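Local structure of Sts-2 protein (Mus musculus, 3D4I) at residues A[175-178]-A[179-182]; A[75-78]-A[79-82]; A[27-30]-A[31-35]. The protein carries a 2H-phosphatase domain, the piece described here, with acid-dependent phosphatase activity, and probably interferes with CBL-mediated down-regulation of receptor tyrosine kinases. All coordinates share one frame; numbering follows the deposited sequence.

How the contacts relate
From the N terminus the contacts come in the order 3, 2, 1. Each lies within one unbroken stretch of chain, so none closes a long loop, and none nests in or crosses another. Contact 3 spans the short helix 29-32, which packs on helix 21-25, and the turn leaving it. Contact 2 is a stretch of helix 69-85, which precedes strand 89-94 of the mixed sheet and packs on helix 98-111 and on the second subunit. Contact 1 belongs to helix 172-187, which precedes strand 196-201 and packs on neighbouring loops. Contacts 1 and 2 lie on opposite sides of the chain's centre, about 28 Å between centres.

Contact 1 (A[175-178]-A[179-182]); sequences YVER and CAVS
Tyr-175 and Cys-179 form a sulfur-aromatic contact one turn apart on helix 172-187, a helix of the histidine phosphatase fold. The thiol sits over one face of the phenol: Cys-179 SG is 3.8 Å from the ring centroid of Tyr-175 and 30° off the ring normal. The shortest approach is Cys-179 SG to Tyr-175 CE1, 3.4 Å. Cysteine suits this buried spot, being small and polarisable, so its sulfur can sit over the face of the ring. The phenol is further fixed by stacking with Trp-128 and by a hydrogen bond between Tyr-175 OH and Ser-208 OG. Arg-178 borders the same cluster. Its CG lies between the backbone N and the carbonyl carbon (chi1 58°), and a bend at chi2 brings the guanidinium alongside, with Tyr-175 CD1 over one face and Arg-178 NH1 3.9 Å from Cys-179 SG. Carbonyls of Phe-126, Gly-124 and Glu-127 and the carboxylate of Glu-170 hold this buried charge. On the exposed flank, Glu-177 OE2 rests 3.6 Å from Val-181 CG2. Farther along, Arg-178 O is gripped twice by Ser-182: by its N at 3.1 Å, from above the carbonyl plane, and by its OG at 2.7 Å.

Contact 2 (A[75-78]-A[79-82]); sequences ARLA and GEAL
Leu-77 and Glu-80 share a water on the surface of helix 69-85. The water donates to Leu-77 O at 2.8 Å and to Glu-80 OE1 at 2.7 Å, so the carboxylate is tied to the backbone three residues back. The same carbonyl also accepts Ala-81 N, at 3.0 Å from Leu-77 O, which gives it two donors. Glu-80 reaches the water with CG anti to its backbone N (chi1 -178°) and the chain extended beyond; its OE1 passes 3.9 Å from Leu-77 CD1. A glutamate fits this partly exposed place: its methylenes carry the carboxylate out from the helix, where OE1 takes the water and OE2 makes a long, weak ion pair with Arg-49 of the second subunit. Beneath lie the regular helical bonds, among them Glu-80 N to Arg-76 O at 2.9 Å and Gly-79 N to Ala-75 O at 3.0 Å. Gly-79, lacking a side chain, adds no bulk to this buried side.

Ala-75 meets Thr-103 and His-106 of helix 98-111, Ala-78 meets Leu-234 and Ala-81 meets Val-255, their short methyls letting neighbouring chain come close. Leu-82 adds bulk against Val-255. Leu-77 and Ala-81 also pack on Arg-42 and Leu-45, respectively, of the second subunit. The whole is a helix of the histidine phosphatase fold, packed partly on its own domain and partly on the second subunit.

Contact 3 (A[27-30]-A[31-35]); sequences KSWL and QQCTT
Ser-28 holds the N-cap position of helix 29-32 yet makes no cap with its hydroxyl; instead its OG accepts the side-chain amide of Gln-32. Gln-32 NE2 stands 2.8 Å from Ser-28 OG, the N-H...O angle is 157°, and the hydroxyl oxygen lies within 8° of the amide plane. Glutamine suits this because its chain, extended beyond CG, runs back along one turn and ends in a donor; NE2 also bonds to Phe-25 O. In parallel, the backbone N of Gln-32 bonds to Ser-28 O at 3.2 Å. The helix ends here: Cys-33, the first residue to leave helical phi/psi, has its N bonded only weakly to Trp-29 O and Leu-30 O. Thr-34 adds a side-chain bond, its OG1 donating to Leu-30 O at 2.6 Å, with the hydroxyl swung beside its own backbone N (chi1 -59°). On the buried side Cys-33 SG lies oblique to the six-membered ring of Trp-29, 3.9 Å from CZ3, and 4.2 Å from Leu-30 CD1. Trp-29, with its broad ring, packs on Val-21 and Asp-22 of helix 21-25 and on Pro-66, while Cys-33 shares backbone hydrogen bonds with Tyr-41 in the loop that follows.

Contact 1 (A[175-178]-A[179-182])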
loop_
_atom_site.group_PDB
_atom_site.type_symbol
_atom_site.label_atom_id
_atom_site.label_comp_id
_atom_site.label_asym_id
_atom_site.label_seq_id
_atom_site.Cartn_x
_atom_site.Cartn_y
_atom_site.Cartn_z
ATOM N N TYR A 175 5.789 21.027 -25.699
ATOM C CA TYR A 175 5.789 19.853 -24.805
ATOM C C TYR A 175 5.638 18.534 -25.576
ATOM O O TYR A 175 6.446 17.618 -25.407
ATOM C CB TYR A 175 4.683 19.973 -23.733
ATOM C CG TYR A 175 4.406 18.651 -23.038
ATOM C CD1 TYR A 175 5.313 18.125 -22.133
ATOM C CD2 TYR A 175 3.247 17.919 -23.320
ATOM C CE1 TYR A 175 5.079 16.908 -21.510
ATOM C CE2 TYR A 175 3.006 16.694 -22.711
ATOM C CZ TYR A 175 3.922 16.201 -21.798
ATOM O OH TYR A 175 3.721 14.981 -21.193
ATOM N N VAL A 176 4.584 18.417 -26.385
ATOM C CA VAL A 176 4.350 17.161 -27.122
ATOM C C VAL A 176 5.499 16.850 -28.095
ATOM O O VAL A 176 5.867 15.680 -28.293
ATOM C CB VAL A 176 2.945 17.092 -27.823
ATOM C CG1 VAL A 176 1.832 17.137 -26.769
ATOM C CG2 VAL A 176 2.760 18.200 -28.843
ATOM N N GLU A 177 6.074 17.906 -28.664
ATOM C CA GLU A 177 7.219 17.770 -29.569
ATOM C C GLU A 177 8.445 17.240 -28.843
ATOM O O GLU A 177 9.049 16.300 -29.326
ATOM C CB GLU A 177 7.525 19.082 -30.313
ATOM C CG GLU A 177 8.710 18.982 -31.310
ATOM C CD GLU A 177 8.541 17.911 -32.388
ATOM O OE1 GLU A 177 7.423 17.351 -32.569
ATOM O OE2 GLU A 177 9.549 17.624 -33.064
ATOM N N ARG A 178 8.792 17.789 -27.673
ATOM C CA ARG A 178 9.972 17.249 -26.949
ATOM C C ARG A 178 9.788 15.827 -26.406
ATOM O O ARG A 178 10.763 15.085 -26.250
ATOM C CB ARG A 178 10.530 18.207 -25.879
ATOM C CG ARG A 178 9.578 18.638 -24.783
ATOM C CD ARG A 178 9.697 17.766 -23.521
ATOM N NE ARG A 178 9.160 18.484 -22.359
ATOM C CZ ARG A 178 8.771 17.921 -21.223
ATOM N NH1 ARG A 178 8.839 16.602 -21.059
ATOM N NH2 ARG A 178 8.304 18.696 -20.251
ATOM N N CYS A 179 8.541 15.437 -26.135
ATOM C CA CYS A 179 8.265 14.058 -25.728
ATOM C C CYS A 179 8.472 13.137 -26.920
ATOM O O CYS A 179 9.019 12.041 -26.782
ATOM C CB CYS A 179 6.839 13.928 -25.203
ATOM S SG CYS A 179 6.626 14.724 -23.598
ATOM N N ALA A 180 8.012 13.577 -28.089
ATOM C CA ALA A 180 8.196 12.822 -29.326
ATOM C C ALA A 180 9.674 12.607 -29.610
ATOM O O ALA A 180 10.107 11.484 -29.901
ATOM C CB ALA A 180 7.496 13.530 -30.515
ATOM N N VAL A 181 10.453 13.679 -29.513
ATOM C CA VAL A 181 11.882 13.629 -29.818
ATOM C C VAL A 181 12.621 12.702 -28.851
ATOM O O VAL A 181 13.489 11.924 -29.261
ATOM C CB VAL A 181 12.475 15.059 -29.815
ATOM C CG1 VAL A 181 13.989 15.036 -29.805
ATOM C CG2 VAL A 181 11.926 15.844 -31.025
ATOM N N SER A 182 12.245 12.765 -27.571
ATOM C CA SER A 182 12.859 11.925 -26.547
ATOM C C SER A 182 12.542 10.463 -26.768
ATOM O O SER A 182 13.427 9.625 -26.648
ATOM C CB SER A 182 12.432 12.375 -25.138
ATOM O OG SER A 182 12.721 13.755 -24.978
#

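Contact 2 (A[75-78]-A[79-82])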
loop_
_atom_site.group_PDB
_atom_site.type_symbol
_atom_site.label_atom_id
_atom_site.label_comp_id
_atom_site.label_asym_id
_atom_site.label_seq_id
_atom_site.Cartn_x
_atom_site.Cartn_y
_atom_site.Cartn_z
ATOM N N ALA A 75 4.446 0.880 -5.954
ATOM C CA ALA A 75 5.570 0.666 -6.865
ATOM C C ALA A 75 6.156 -0.731 -6.700
ATOM O O ALA A 75 6.382 -1.444 -7.690
ATOM C CB ALA A 75 6.666 1.755 -6.629
ATOM N N ARG A 76 6.347 -1.143 -5.450
ATOM C CA ARG A 76 6.849 -2.484 -5.162
ATOM C C ARG A 76 5.887 -3.590 -5.608
ATOM O O ARG A 76 6.317 -4.648 -6.120
ATOM C CB ARG A 76 7.215 -2.622 -3.671
ATOM C CG ARG A 76 8.424 -1.753 -3.191
ATOM C CD ARG A 76 8.785 -2.084 -1.710
ATOM N NE ARG A 76 10.054 -1.468 -1.261
ATOM C CZ ARG A 76 10.325 -1.047 -0.017
ATOM N NH1 ARG A 76 9.419 -1.120 0.959
ATOM N NH2 ARG A 76 11.531 -0.544 0.256
ATOM N N LEU A 77 4.586 -3.372 -5.404
ATOM C CA LEU A 77 3.570 -4.350 -5.813
ATOM C C LEU A 77 3.566 -4.558 -7.334
ATOM O O LEU A 77 3.514 -5.697 -7.829
ATOM C CB LEU A 77 2.171 -3.916 -5.334
ATOM C CG LEU A 77 1.060 -4.979 -5.322
ATOM C CD1 LEU A 77 1.329 -6.005 -4.196
ATOM C CD2 LEU A 77 -0.267 -4.300 -5.135
ATOM N N ALA A 78 3.607 -3.458 -8.069
ATOM C CA ALA A 78 3.800 -3.496 -9.534
ATOM C C ALA A 78 5.087 -4.220 -9.978
ATOM O O ALA A 78 5.046 -5.027 -10.905
ATOM C CB ALA A 78 3.776 -2.068 -10.099
ATOM N N GLY A 79 6.218 -3.918 -9.348
ATOM C CA GLY A 79 7.493 -4.593 -9.661
ATOM C C GLY A 79 7.415 -6.104 -9.429
ATOM O O GLY A 79 7.872 -6.905 -10.249
ATOM N N GLU A 80 6.840 -6.488 -8.297
ATOM C CA GLU A 80 6.582 -7.895 -7.972
ATOM C C GLU A 80 5.681 -8.590 -9.001
ATOM O O GLU A 80 5.966 -9.738 -9.409
ATOM C CB GLU A 80 6.006 -8.016 -6.560
ATOM C CG GLU A 80 5.753 -9.478 -6.132
ATOM C CD GLU A 80 4.952 -9.532 -4.848
ATOM O OE1 GLU A 80 3.968 -8.781 -4.730
ATOM O OE2 GLU A 80 5.316 -10.312 -3.963
ATOM N N ALA A 81 4.625 -7.908 -9.447
ATOM C CA ALA A 81 3.760 -8.455 -10.509
ATOM C C ALA A 81 4.539 -8.617 -11.817
ATOM O O ALA A 81 4.405 -9.634 -12.510
ATOM C CB ALA A 81 2.519 -7.581 -10.726
ATOM N N LEU A 82 5.361 -7.620 -12.152
ATOM C CA LEU A 82 6.235 -7.733 -13.313
ATOM C C LEU A 82 7.147 -8.941 -13.217
ATOM O O LEU A 82 7.274 -9.683 -14.198
ATOM C CB LEU A 82 7.050 -6.453 -13.548
ATOM C CG LEU A 82 6.225 -5.331 -14.184
ATOM C CD1 LEU A 82 6.892 -3.965 -13.983
ATOM C CD2 LEU A 82 5.943 -5.626 -15.716
HETATM O O HOH W 1 2.389 -8.071 -6.757
#

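Contact 3 (A[27-30]-A[31-35])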
loop_
_atom_site.group_PDB
_atom_site.type_symbol
_atom_site.label_atom_id
_atom_site.label_comp_id
_atom_site.label_asym_id
_atom_site.label_seq_id
_atom_site.Cartn_x
_atom_site.Cartn_y
_atom_site.Cartn_z
ATOM N N LYS A 27 -0.691 20.981 0.093
ATOM C CA LYS A 27 0.428 21.856 -0.261
ATOM C C LYS A 27 1.362 22.193 0.929
ATOM O O LYS A 27 2.538 22.457 0.719
ATOM C CB LYS A 27 -0.040 23.127 -1.040
ATOM C CG LYS A 27 -1.164 23.953 -0.407
ATOM C CD LYS A 27 -1.677 25.052 -1.410
ATOM C CE LYS A 27 -2.760 26.003 -0.821
ATOM N NZ LYS A 27 -3.178 27.140 -1.815
ATOM N N SER A 28 0.835 22.109 2.148
ATOM C CA SER A 28 1.592 22.325 3.393
ATOM C C SER A 28 2.348 21.103 3.924
ATOM O O SER A 28 2.865 21.151 5.027
ATOM C CB SER A 28 0.667 22.850 4.486
ATOM O OG SER A 28 -0.145 21.840 5.066
ATOM N N TRP A 29 2.419 20.026 3.138
ATOM C CA TRP A 29 3.051 18.764 3.599
ATOM C C TRP A 29 4.456 18.989 4.199
ATOM O O TRP A 29 4.785 18.401 5.212
ATOM C CB TRP A 29 3.090 17.713 2.462
ATOM C CG TRP A 29 4.179 17.988 1.466
ATOM C CD1 TRP A 29 4.114 18.820 0.391
ATOM C CD2 TRP A 29 5.526 17.481 1.499
ATOM N NE1 TRP A 29 5.314 18.848 -0.259
ATOM C CE2 TRP A 29 6.204 18.039 0.399
ATOM C CE3 TRP A 29 6.216 16.598 2.352
ATOM C CZ2 TRP A 29 7.542 17.752 0.116
ATOM C CZ3 TRP A 29 7.553 16.309 2.076
ATOM C CH2 TRP A 29 8.199 16.886 0.965
ATOM N N LEU A 30 5.281 19.823 3.572
ATOM C CA LEU A 30 6.673 19.995 4.039
ATOM C C LEU A 30 6.766 20.634 5.431
ATOM O O LEU A 30 7.588 20.225 6.262
ATOM C CB LEU A 30 7.551 20.703 2.998
ATOM C CG LEU A 30 9.050 20.870 3.316
ATOM C CD1 LEU A 30 9.689 19.504 3.576
ATOM C CD2 LEU A 30 9.772 21.609 2.176
ATOM N N GLN A 31 5.902 21.609 5.692
ATOM C CA GLN A 31 5.830 22.239 7.021
ATOM C C GLN A 31 5.285 21.278 8.074
ATOM O O GLN A 31 5.668 21.368 9.223
ATOM C CB GLN A 31 5.009 23.541 6.996
ATOM C CG GLN A 31 5.662 24.684 6.214
ATOM C CD GLN A 31 5.661 24.448 4.732
ATOM O OE1 GLN A 31 4.640 24.093 4.161
ATOM N NE2 GLN A 31 6.812 24.604 4.101
ATOM N N GLN A 32 4.412 20.343 7.676
ATOM C CA GLN A 32 3.919 19.299 8.588
ATOM C C GLN A 32 5.022 18.397 9.134
ATOM O O GLN A 32 4.928 17.907 10.260
ATOM C CB GLN A 32 2.847 18.416 7.905
ATOM C CG GLN A 32 1.597 19.209 7.490
ATOM C CD GLN A 32 0.650 18.404 6.618
ATOM O OE1 GLN A 32 0.457 17.218 6.832
ATOM N NE2 GLN A 32 0.048 19.059 5.649
ATOM N N CYS A 33 6.040 18.152 8.326
ATOM C CA CYS A 33 7.038 17.133 8.649
ATOM C C CYS A 33 8.414 17.718 8.958
ATOM O O CYS A 33 9.401 16.998 8.928
ATOM C CB CYS A 33 7.118 16.077 7.522
ATOM S SG CYS A 33 7.789 16.637 5.932
ATOM N N THR A 34 8.439 19.018 9.295
ATOM C CA THR A 34 9.661 19.752 9.649
ATOM C C THR A 34 9.562 20.160 11.114
ATOM O O THR A 34 8.610 20.829 11.510
ATOM C CB THR A 34 9.823 21.028 8.749
ATOM O OG1 THR A 34 9.868 20.643 7.371
ATOM C CG2 THR A 34 11.105 21.801 9.074
ATOM N N THR A 35 10.533 19.744 11.924
ATOM C CA THR A 35 10.510 20.074 13.355
ATOM C C THR A 35 10.870 21.538 13.559
ATOM O O THR A 35 11.371 22.189 12.646
ATOM C CB THR A 35 11.494 19.205 14.171
ATOM O OG1 THR A 35 12.839 19.558 13.822
ATOM C CG2 THR A 35 11.281 17.732 13.903
HETATM O O HOH W 2 4.727 22.143 1.764
#